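Local coordinates for PFC0360w protein (Plasmodium falciparum, PDB 3NI8) that probably activates the ATPase of the chaperone Hsp90, as a member of the AHA1 family, at residues T24-V29 with H111-L116; G68-E73 with W87-W92. One frame throughout, in Å; residues are numbered along the deposited sequence. Where two conformers were deposited one is given.

Contact 1. Residues T24-V29 with H111-L116; sequences TEEYYV and HTKLKL
E25 and L114 face each other as a hydrogen-bonded antiparallel pair, and Y27 and T112 form the next. Two backbone bonds tie each pair, E25 N to L114 O at 2.8 Å among them. CA-H...O contacts come from E26 between the pairs and from T24 and H111 beyond them. This joins strand 21-27, outermost in the sheet, to strand 111-119. The C-terminal tail bonds the backbone of E26 and Y28 through K157 and P155.

Two side-chain bonds lie near the end of strand 21-27 and just past it. H111 NE2 donates to E26 OE1 at 2.6 Å, on the anti lone pair. The carboxylate and the imidazole are nearly coplanar, 27° apart. H111 has CG anti to its backbone N (chi1 178°), which swings the ring across to E26. T112 OG1 gives its proton to V29 O at 2.7 Å, on a lone pair in the carbonyl plane. This bond holds V29, the last residue of the inverse gamma turn centred on Y28.

The Y28 ring turns its edge to a face of H111, with centroids 5.3 Å apart and planes at 67°. Y27 CE2 touches L114 CD2 at 3.7 Å on the face that helix 132-150 covers through I148 and L145.

With both ring nitrogens engaged, the rotation of H111 is fixed. ND1 probably accepts from K108 NZ, consistent with a neutral imidazole carrying its proton on NE2.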
loop_
_atom_site.group_PDB
_atom_site.type_symbol
_atom_site.label_atom_id
_atom_site.label_comp_id
_atom_site.label_asym_id
_atom_site.label_seq_id
_atom_site.Cartn_x
_atom_site.Cartn_y
_atom_site.Cartn_z
ATOM N N THR A 24 8.014 4.132 8.140
ATOM C CA THR A 24 7.472 3.835 9.467
ATOM C C THR A 24 6.691 5.043 9.959
ATOM O O THR A 24 7.185 6.174 9.874
ATOM C CB THR A 24 8.608 3.447 10.465
ATOM O OG1 THR A 24 9.209 2.205 10.043
ATOM C CG2 THR A 24 8.069 3.271 11.861
ATOM N N GLU A 25 5.459 4.806 10.428
ATOM C CA GLU A 25 4.548 5.854 10.938
ATOM C C GLU A 25 3.647 5.315 12.061
ATOM O O GLU A 25 3.244 4.152 12.027
ATOM C CB GLU A 25 3.651 6.398 9.818
ATOM C CG GLU A 25 4.357 7.087 8.663
ATOM C CD GLU A 25 5.047 8.366 9.083
ATOM O OE1 GLU A 25 4.755 8.853 10.198
ATOM O OE2 GLU A 25 5.887 8.877 8.306
ATOM N N GLU A 26 3.305 6.160 13.035
ATOM C CA GLU A 26 2.423 5.743 14.127
ATOM C C GLU A 26 1.118 6.529 14.118
ATOM O O GLU A 26 1.100 7.750 13.888
ATOM C CB GLU A 26 3.127 5.851 15.494
ATOM C CG GLU A 26 4.353 4.944 15.637
ATOM C CD GLU A 26 5.162 5.210 16.891
ATOM O OE1 GLU A 26 4.558 5.347 17.982
ATOM O OE2 GLU A 26 6.408 5.269 16.795
ATOM N N TYR A 27 0.028 5.820 14.369
ATOM C CA TYR A 27 -1.293 6.430 14.346
ATOM C C TYR A 27 -2.017 6.149 15.650
ATOM O O TYR A 27 -1.864 5.065 16.223
ATOM C CB TYR A 27 -2.108 5.901 13.160
ATOM C CG TYR A 27 -1.560 6.335 11.807
ATOM C CD1 TYR A 27 -2.072 7.445 11.164
ATOM C CD2 TYR A 27 -0.521 5.632 11.182
ATOM C CE1 TYR A 27 -1.573 7.855 9.937
ATOM C CE2 TYR A 27 -0.015 6.034 9.961
ATOM C CZ TYR A 27 -0.547 7.145 9.341
ATOM O OH TYR A 27 -0.075 7.563 8.114
ATOM N N TYR A 28 -2.803 7.121 16.109
ATOM C CA TYR A 28 -3.546 6.994 17.357
ATOM C C TYR A 28 -4.889 6.336 17.119
ATOM O O TYR A 28 -5.944 6.859 17.465
ATOM C CB TYR A 28 -3.674 8.349 18.042
ATOM C CG TYR A 28 -2.327 8.898 18.463
ATOM C CD1 TYR A 28 -1.591 8.282 19.498
ATOM C CD2 TYR A 28 -1.768 10.000 17.821
ATOM C CE1 TYR A 28 -0.351 8.775 19.896
ATOM C CE2 TYR A 28 -0.521 10.499 18.203
ATOM C CZ TYR A 28 0.178 9.882 19.248
ATOM O OH TYR A 28 1.410 10.365 19.647
ATOM N N VAL A 29 -4.817 5.136 16.571
ATOM C CA VAL A 29 -5.970 4.416 16.116
ATOM C C VAL A 29 -5.522 2.940 16.184
ATOM O O VAL A 29 -4.327 2.660 16.072
ATOM C CB VAL A 29 -6.337 4.927 14.675
ATOM C CG1 VAL A 29 -5.928 3.930 13.582
ATOM C CG2 VAL A 29 -7.784 5.289 14.595
ATOM N N HIS A 111 -3.256 2.881 19.483
ATOM C CA HIS A 111 -1.965 3.426 19.042
ATOM C C HIS A 111 -1.308 2.304 18.240
ATOM O O HIS A 111 -0.933 1.283 18.813
ATOM C CB HIS A 111 -1.082 3.818 20.250
ATOM C CG HIS A 111 0.284 4.332 19.883
ATOM N ND1 HIS A 111 1.019 5.151 20.717
ATOM C CD2 HIS A 111 1.050 4.150 18.779
ATOM C CE1 HIS A 111 2.175 5.447 20.147
ATOM N NE2 HIS A 111 2.216 4.857 18.967
ATOM N N THR A 112 -1.202 2.476 16.927
ATOM C CA THR A 112 -0.652 1.432 16.056
ATOM C C THR A 112 0.597 1.902 15.328
ATOM O O THR A 112 0.662 3.034 14.849
ATOM C CB THR A 112 -1.700 0.950 15.045
ATOM O OG1 THR A 112 -2.816 0.416 15.768
ATOM C CG2 THR A 112 -1.146 -0.134 14.118
ATOM N N LYS A 113 1.586 1.027 15.253
ATOM C CA LYS A 113 2.797 1.318 14.504
ATOM C C LYS A 113 2.690 0.724 13.118
ATOM O O LYS A 113 2.654 -0.495 12.953
ATOM C CB LYS A 113 4.012 0.769 15.232
ATOM C CG LYS A 113 5.312 1.390 14.816
ATOM C CD LYS A 113 6.443 0.813 15.647
ATOM C CE LYS A 113 7.773 1.052 14.961
ATOM N NZ LYS A 113 7.700 0.633 13.522
ATOM N N LEU A 114 2.598 1.604 12.126
ATOM C CA LEU A 114 2.544 1.205 10.723
ATOM C C LEU A 114 3.957 1.148 10.121
ATOM O O LEU A 114 4.677 2.136 10.080
ATOM C CB LEU A 114 1.632 2.157 9.944
ATOM C CG LEU A 114 1.349 1.982 8.444
ATOM C CD1 LEU A 114 0.964 0.574 8.143
ATOM C CD2 LEU A 114 0.227 2.933 7.992
ATOM N N LYS A 115 4.334 -0.034 9.654
ATOM C CA LYS A 115 5.626 -0.235 9.023
ATOM C C LYS A 115 5.410 -0.804 7.627
ATOM O O LYS A 115 5.027 -1.975 7.464
ATOM C CB LYS A 115 6.510 -1.145 9.900
ATOM C CG LYS A 115 7.819 -1.576 9.271
ATOM C CD LYS A 115 8.742 -2.244 10.317
ATOM C CE LYS A 115 9.533 -3.420 9.702
ATOM N NZ LYS A 115 10.575 -3.998 10.614
ATOM N N LEU A 116 5.629 0.037 6.619
ATOM C CA LEU A 116 5.544 -0.413 5.243
ATOM C C LEU A 116 6.933 -0.686 4.609
ATOM O O LEU A 116 7.805 0.198 4.583
ATOM C CB LEU A 116 4.720 0.570 4.400
ATOM C CG LEU A 116 4.337 0.105 2.984
ATOM C CD1 LEU A 116 3.099 0.827 2.534
ATOM C CD2 LEU A 116 5.458 0.302 1.951
#

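Contact 2. Residues G68-E73 with W87-W92; sequences GSILGE and WKFRDW
W87 carries I70 on one face of its indole. The methyl CG2 of I70 sits 3.4 Å above the ring plane, offset toward the rim, and I70 CD1 reaches W87 CZ2 at 3.7 Å. The edge of W87 meets W92 CH2 in plane. F89 has W92 CE2 at its edge, also in plane. The W92 ring in turn takes the backbone N of F89 over its centre, 3.8 Å above one face. I70 lies alongside F89, and its CG1 is 3.6 Å from F89 CE1. R135 makes a cation-pi contact with F89, and H118 meets W87 edge-to-face.

L71 and K88 run side by side on the face opposite I70, W87 and F89. L71 chi1 of 61° turns the side chain toward the other strand, where L71 CD2 lies 3.7 Å from R90 CB. K88 NZ goes on to bond N93 O.

The backbone joins L71 and K88 by two bonds, with K88 N to L71 O at 2.7 Å. A third, R90 N to S69 O at 2.9 Å, approaches from above the carbonyl plane.

S69 and I70 form a classic beta bulge opposite L65. A type I turn runs from F89 to W92. This is the open end of the antiparallel hairpin 70-78/82-89. F89 and W92 pack against helix 132-150. A long C-terminal helix against an antiparallel sheet is consistent with the helix-grip fold of the SRPBCC superfamily.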
loop_
_atom_site.group_PDB
_atom_site.type_symbol
_atom_site.label_atom_id
_atom_site.label_comp_id
_atom_site.label_asym_id
_atom_site.label_seq_id
_atom_site.Cartn_x
_atom_site.Cartn_y
_atom_site.Cartn_z
ATOM N N GLY A 68 -6.663 0.425 -12.709
ATOM C CA GLY A 68 -5.702 -0.562 -13.176
ATOM C C GLY A 68 -4.317 0.003 -13.433
ATOM O O GLY A 68 -3.488 -0.660 -14.045
ATOM N N SER A 69 -4.077 1.228 -12.973
ATOM C CA SER A 69 -2.767 1.863 -13.064
ATOM C C SER A 69 -1.762 1.251 -12.076
ATOM O O SER A 69 -0.547 1.259 -12.310
ATOM C CB SER A 69 -2.891 3.368 -12.812
ATOM O OG SER A 69 -3.497 3.998 -13.942
ATOM N N ILE A 70 -2.291 0.781 -10.957
ATOM C CA ILE A 70 -1.562 0.022 -9.970
ATOM C C ILE A 70 -2.328 -1.309 -9.845
ATOM O O ILE A 70 -3.545 -1.312 -9.634
ATOM C CB ILE A 70 -1.515 0.773 -8.618
ATOM C CG1 ILE A 70 -0.665 2.045 -8.736
ATOM C CG2 ILE A 70 -0.990 -0.121 -7.493
ATOM C CD1 ILE A 70 -0.502 2.840 -7.405
ATOM N N LEU A 71 -1.630 -2.421 -10.034
ATOM C CA LEU A 71 -2.231 -3.735 -9.810
ATOM C C LEU A 71 -1.364 -4.639 -8.958
ATOM O O LEU A 71 -0.174 -4.384 -8.749
ATOM C CB LEU A 71 -2.651 -4.428 -11.104
ATOM C CG LEU A 71 -1.676 -4.804 -12.219
ATOM C CD1 LEU A 71 -2.334 -5.880 -13.140
ATOM C CD2 LEU A 71 -1.302 -3.567 -13.015
ATOM N N GLY A 72 -1.987 -5.671 -8.426
ATOM C CA GLY A 72 -1.318 -6.557 -7.535
ATOM C C GLY A 72 -2.190 -7.732 -7.186
ATOM O O GLY A 72 -3.180 -8.012 -7.849
ATOM N N GLU A 73 -1.780 -8.421 -6.136
ATOM C CA GLU A 73 -2.341 -9.680 -5.712
ATOM C C GLU A 73 -1.934 -9.899 -4.251
ATOM O O GLU A 73 -0.769 -9.726 -3.878
ATOM C CB GLU A 73 -1.804 -10.788 -6.603
ATOM C CG GLU A 73 -2.020 -12.213 -6.086
ATOM C CD GLU A 73 -1.439 -13.274 -7.022
ATOM O OE1 GLU A 73 -1.272 -14.447 -6.572
ATOM O OE2 GLU A 73 -1.148 -12.932 -8.198
ATOM N N TRP A 87 2.781 -6.424 -6.370
ATOM C CA TRP A 87 2.396 -5.027 -6.561
ATOM C C TRP A 87 3.208 -4.433 -7.703
ATOM O O TRP A 87 4.444 -4.455 -7.673
ATOM C CB TRP A 87 2.712 -4.265 -5.267
ATOM C CG TRP A 87 2.151 -2.850 -5.116
ATOM C CD1 TRP A 87 1.081 -2.474 -4.333
ATOM C CD2 TRP A 87 2.659 -1.637 -5.705
ATOM N NE1 TRP A 87 0.894 -1.108 -4.405
ATOM C CE2 TRP A 87 1.844 -0.567 -5.232
ATOM C CE3 TRP A 87 3.716 -1.345 -6.578
ATOM C CZ2 TRP A 87 2.053 0.777 -5.617
ATOM C CZ3 TRP A 87 3.932 -0.015 -6.961
ATOM C CH2 TRP A 87 3.100 1.035 -6.473
ATOM N N LYS A 88 2.522 -3.883 -8.699
ATOM C CA LYS A 88 3.199 -3.169 -9.789
ATOM C C LYS A 88 2.374 -1.974 -10.276
ATOM O O LYS A 88 1.167 -1.924 -10.044
ATOM C CB LYS A 88 3.526 -4.116 -10.961
ATOM C CG LYS A 88 2.283 -4.618 -11.710
ATOM C CD LYS A 88 2.566 -5.748 -12.709
ATOM C CE LYS A 88 3.343 -5.258 -13.915
ATOM N NZ LYS A 88 4.258 -6.339 -14.371
ATOM N N PHE A 89 3.043 -1.004 -10.898
ATOM C CA PHE A 89 2.392 -0.060 -11.802
ATOM C C PHE A 89 2.253 -0.800 -13.130
ATOM O O PHE A 89 3.118 -1.614 -13.481
ATOM C CB PHE A 89 3.252 1.173 -12.026
ATOM C CG PHE A 89 3.258 2.153 -10.886
ATOM C CD1 PHE A 89 2.209 3.063 -10.718
ATOM C CD2 PHE A 89 4.347 2.221 -10.025
ATOM C CE1 PHE A 89 2.224 3.991 -9.676
ATOM C CE2 PHE A 89 4.382 3.152 -8.969
ATOM C CZ PHE A 89 3.325 4.029 -8.789
ATOM N N ARG A 90 1.182 -0.538 -13.877
ATOM C CA ARG A 90 0.963 -1.298 -15.100
ATOM C C ARG A 90 1.995 -1.031 -16.185
ATOM O O ARG A 90 2.067 -1.763 -17.153
ATOM C CB ARG A 90 -0.465 -1.144 -15.627
ATOM C CG ARG A 90 -0.795 0.159 -16.274
ATOM C CD ARG A 90 -2.268 0.130 -16.660
ATOM N NE ARG A 90 -2.637 1.263 -17.503
ATOM C CZ ARG A 90 -3.268 1.154 -18.671
ATOM N NH1 ARG A 90 -3.635 -0.047 -19.131
ATOM N NH2 ARG A 90 -3.548 2.250 -19.371
ATOM N N ASP A 91 2.803 0.006 -16.005
ATOM C CA ASP A 91 3.780 0.390 -17.007
ATOM C C ASP A 91 5.153 -0.264 -16.794
ATOM O O ASP A 91 6.065 -0.063 -17.603
ATOM C CB ASP A 91 3.900 1.908 -17.081
ATOM C CG ASP A 91 4.525 2.492 -15.855
ATOM O OD1 ASP A 91 3.904 2.429 -14.779
ATOM O OD2 ASP A 91 5.641 3.032 -15.956
ATOM N N TRP A 92 5.290 -1.040 -15.718
ATOM C CA TRP A 92 6.459 -1.888 -15.517
ATOM C C TRP A 92 6.437 -3.051 -16.518
ATOM O O TRP A 92 5.394 -3.355 -17.112
ATOM C CB TRP A 92 6.469 -2.463 -14.098
ATOM C CG TRP A 92 6.733 -1.487 -13.028
ATOM C CD1 TRP A 92 6.946 -0.146 -13.166
ATOM C CD2 TRP A 92 6.760 -1.755 -11.624
ATOM N NE1 TRP A 92 7.121 0.440 -11.934
ATOM C CE2 TRP A 92 7.013 -0.528 -10.968
ATOM C CE3 TRP A 92 6.606 -2.910 -10.853
ATOM C CZ2 TRP A 92 7.128 -0.434 -9.572
ATOM C CZ3 TRP A 92 6.707 -2.807 -9.461
ATOM C CH2 TRP A 92 6.972 -1.582 -8.841
#

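In the fold
From the N terminus, strand 21-27 and the turn after it supply the T24-V29 half of contact 1. The chain then makes helices 31-39 and 41-47 and strands 54-55 and 62-65. It enters hairpin 70-78/82-89, where contact 2 closes a short loop. Strand 98-106 follows, and strand 111-119 returns beside 21-27 to close the long loop of contact 1. Contact 2 is thus nested inside contact 1. Both belong to one antiparallel sheet, on opposite sides of the chain's centre and about 25 Å apart between centres. Contact 1 secures an outermost strand, while contact 2 joins two inner ones. The C-terminal helix 132-150 packs on both.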